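Local coordinates for protein thiosulfate reductase (Thermus thermophilus, PDB 2VPZ) that probably reduces thiosulfate or polysulfide as a molybdopterin oxidoreductase carrying a 4Fe-4S cluster and a molybdenum atom with two molybdopterin guanine dinucleotide cofactors, at residues Lys127-Arg132 against Ala158-Pro163. Numbering follows the deposited sequence.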
loop_
_atom_site.group_PDB
_atom_site.type_symbol
_atom_site.label_atom_id
_atom_site.label_comp_id
_atom_site.label_asym_id
_atom_site.label_seq_id
_atom_site.Cartn_x
_atom_site.Cartn_y
_atom_site.Cartn_z
ATOM N N LYS A 127 -54.843 -41.887 19.448
ATOM C CA LYS A 127 -53.965 -42.659 18.537
ATOM C C LYS A 127 -52.743 -43.273 19.246
ATOM O O LYS A 127 -52.365 -44.429 18.982
ATOM C CB LYS A 127 -53.478 -41.783 17.363
ATOM C CG LYS A 127 -54.355 -41.804 16.105
ATOM C CD LYS A 127 -54.091 -43.064 15.268
ATOM C CE LYS A 127 -55.299 -43.443 14.400
ATOM N NZ LYS A 127 -55.724 -42.350 13.454
ATOM N N MET A 128 -52.127 -42.493 20.135
ATOM C CA MET A 128 -50.958 -42.921 20.904
ATOM C C MET A 128 -51.298 -44.086 21.847
ATOM O O MET A 128 -50.486 -45.006 22.035
ATOM C CB MET A 128 -50.372 -41.750 21.738
ATOM C CG MET A 128 -49.734 -40.589 20.961
ATOM S SD MET A 128 -48.761 -39.449 22.006
ATOM C CE MET A 128 -47.366 -40.515 22.499
ATOM N N LEU A 129 -52.495 -44.038 22.427
ATOM C CA LEU A 129 -52.980 -45.049 23.376
ATOM C C LEU A 129 -53.257 -46.402 22.692
ATOM O O LEU A 129 -52.975 -47.473 23.265
ATOM C CB LEU A 129 -54.213 -44.502 24.161
ATOM C CG LEU A 129 -53.895 -43.330 25.119
ATOM C CD1 LEU A 129 -55.177 -42.660 25.650
ATOM C CD2 LEU A 129 -53.014 -43.828 26.288
ATOM N N GLU A 130 -53.757 -46.345 21.459
ATOM C CA GLU A 130 -54.026 -47.528 20.636
ATOM C C GLU A 130 -52.730 -48.262 20.298
ATOM O O GLU A 130 -52.699 -49.497 20.327
ATOM C CB GLU A 130 -54.746 -47.164 19.337
ATOM C CG GLU A 130 -56.177 -46.679 19.472
ATOM C CD GLU A 130 -56.746 -46.179 18.148
ATOM O OE1 GLU A 130 -56.036 -46.336 17.133
ATOM O OE2 GLU A 130 -57.875 -45.641 18.130
ATOM N N ILE A 131 -51.682 -47.509 19.959
ATOM C CA ILE A 131 -50.368 -48.096 19.623
ATOM C C ILE A 131 -49.794 -48.782 20.879
ATOM O O ILE A 131 -49.146 -49.826 20.787
ATOM C CB ILE A 131 -49.319 -46.984 19.087
ATOM C CG1 ILE A 131 -49.699 -46.525 17.676
ATOM C CG2 ILE A 131 -47.870 -47.555 19.091
ATOM C CD1 ILE A 131 -49.286 -45.080 17.330
ATOM N N ARG A 132 -50.097 -48.204 22.043
ATOM C CA ARG A 132 -49.658 -48.707 23.344
ATOM C C ARG A 132 -50.418 -49.936 23.887
ATOM O O ARG A 132 -49.926 -50.622 24.786
ATOM C CB ARG A 132 -49.716 -47.580 24.395
ATOM C CG ARG A 132 -48.953 -47.898 25.663
ATOM C CD ARG A 132 -49.425 -47.166 26.899
ATOM N NE ARG A 132 -48.474 -47.376 27.982
ATOM C CZ ARG A 132 -47.692 -46.452 28.524
ATOM N NH1 ARG A 132 -47.749 -45.197 28.095
ATOM N NH2 ARG A 132 -46.807 -46.787 29.460
ATOM N N ALA A 158 -39.282 -40.335 28.384
ATOM C CA ALA A 158 -38.975 -41.163 29.543
ATOM C C ALA A 158 -40.203 -41.309 30.474
ATOM O O ALA A 158 -40.458 -42.384 31.010
ATOM C CB ALA A 158 -37.740 -40.602 30.313
ATOM N N ALA A 159 -40.967 -40.231 30.652
ATOM C CA ALA A 159 -42.174 -40.265 31.478
ATOM C C ALA A 159 -43.222 -41.176 30.821
ATOM O O ALA A 159 -44.096 -41.739 31.491
ATOM C CB ALA A 159 -42.768 -38.848 31.693
ATOM N N TRP A 160 -43.147 -41.327 29.505
ATOM C CA TRP A 160 -44.071 -42.196 28.789
ATOM C C TRP A 160 -43.546 -43.659 28.702
ATOM O O TRP A 160 -44.331 -44.598 28.562
ATOM C CB TRP A 160 -44.413 -41.601 27.403
ATOM C CG TRP A 160 -44.875 -42.589 26.364
ATOM C CD1 TRP A 160 -44.078 -43.372 25.562
ATOM C CD2 TRP A 160 -46.236 -42.914 26.002
ATOM N NE1 TRP A 160 -44.857 -44.144 24.733
ATOM C CE2 TRP A 160 -46.179 -43.883 24.975
ATOM C CE3 TRP A 160 -47.499 -42.470 26.439
ATOM C CZ2 TRP A 160 -47.344 -44.437 24.379
ATOM C CZ3 TRP A 160 -48.669 -43.018 25.851
ATOM C CH2 TRP A 160 -48.572 -43.986 24.827
ATOM N N GLY A 161 -42.237 -43.849 28.804
ATOM C CA GLY A 161 -41.647 -45.175 28.735
ATOM C C GLY A 161 -41.045 -45.655 27.416
ATOM O O GLY A 161 -40.970 -46.865 27.182
ATOM N N SER A 162 -40.635 -44.744 26.537
ATOM C CA SER A 162 -40.010 -45.121 25.253
ATOM C C SER A 162 -38.516 -44.739 25.259
ATOM O O SER A 162 -38.182 -43.579 25.546
ATOM C CB SER A 162 -40.706 -44.443 24.034
ATOM O OG SER A 162 -40.127 -44.843 22.793
ATOM N N PRO A 163 -37.596 -45.713 25.001
ATOM C CA PRO A 163 -36.153 -45.440 24.970
ATOM C C PRO A 163 -35.692 -44.887 23.585
ATOM O O PRO A 163 -34.530 -44.493 23.397
ATOM C CB PRO A 163 -35.512 -46.789 25.298
ATOM C CG PRO A 163 -36.491 -47.800 24.744
ATOM C CD PRO A 163 -37.875 -47.148 24.879
#
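W160 reaches across from the end of helix 149-160 and slots its indole between M128 and R132 of helix 117-134, a cation-pi contact on one face and a CH-pi contact on the other. On the cationic side, R132 CZ stands 4.3 Å from the centroid of the six-membered ring, nearly on its normal. The guanidinium is steeply tilted, its plane 69° from the indole's. R132 gets there with CG anti to its own N (chi1 -165°) and the chain extended to NE, running over the ring against the direction of the indole.

On the other face M128 CE sits 4.1 Å above the same centroid; SD, at 5.4 Å, adds a longer Met-aromatic contact. Apolar packing comes from M128 CB at CH2 and L129 CD2 at CZ3. M128 also packs on F142, so the two helices meet beside strand 141-144 of the parallel sheet. The indole's rotation is also fixed by a hydrogen bond from NE1 to P137 O. A leucine in place of the indole would probably leave the R132 guanidinium and the M128 methyl without an aromatic face and P137 O without this donor. The closest approach is R132 NH1, edge-on to the ring, 3.2 Å from W160 CE3.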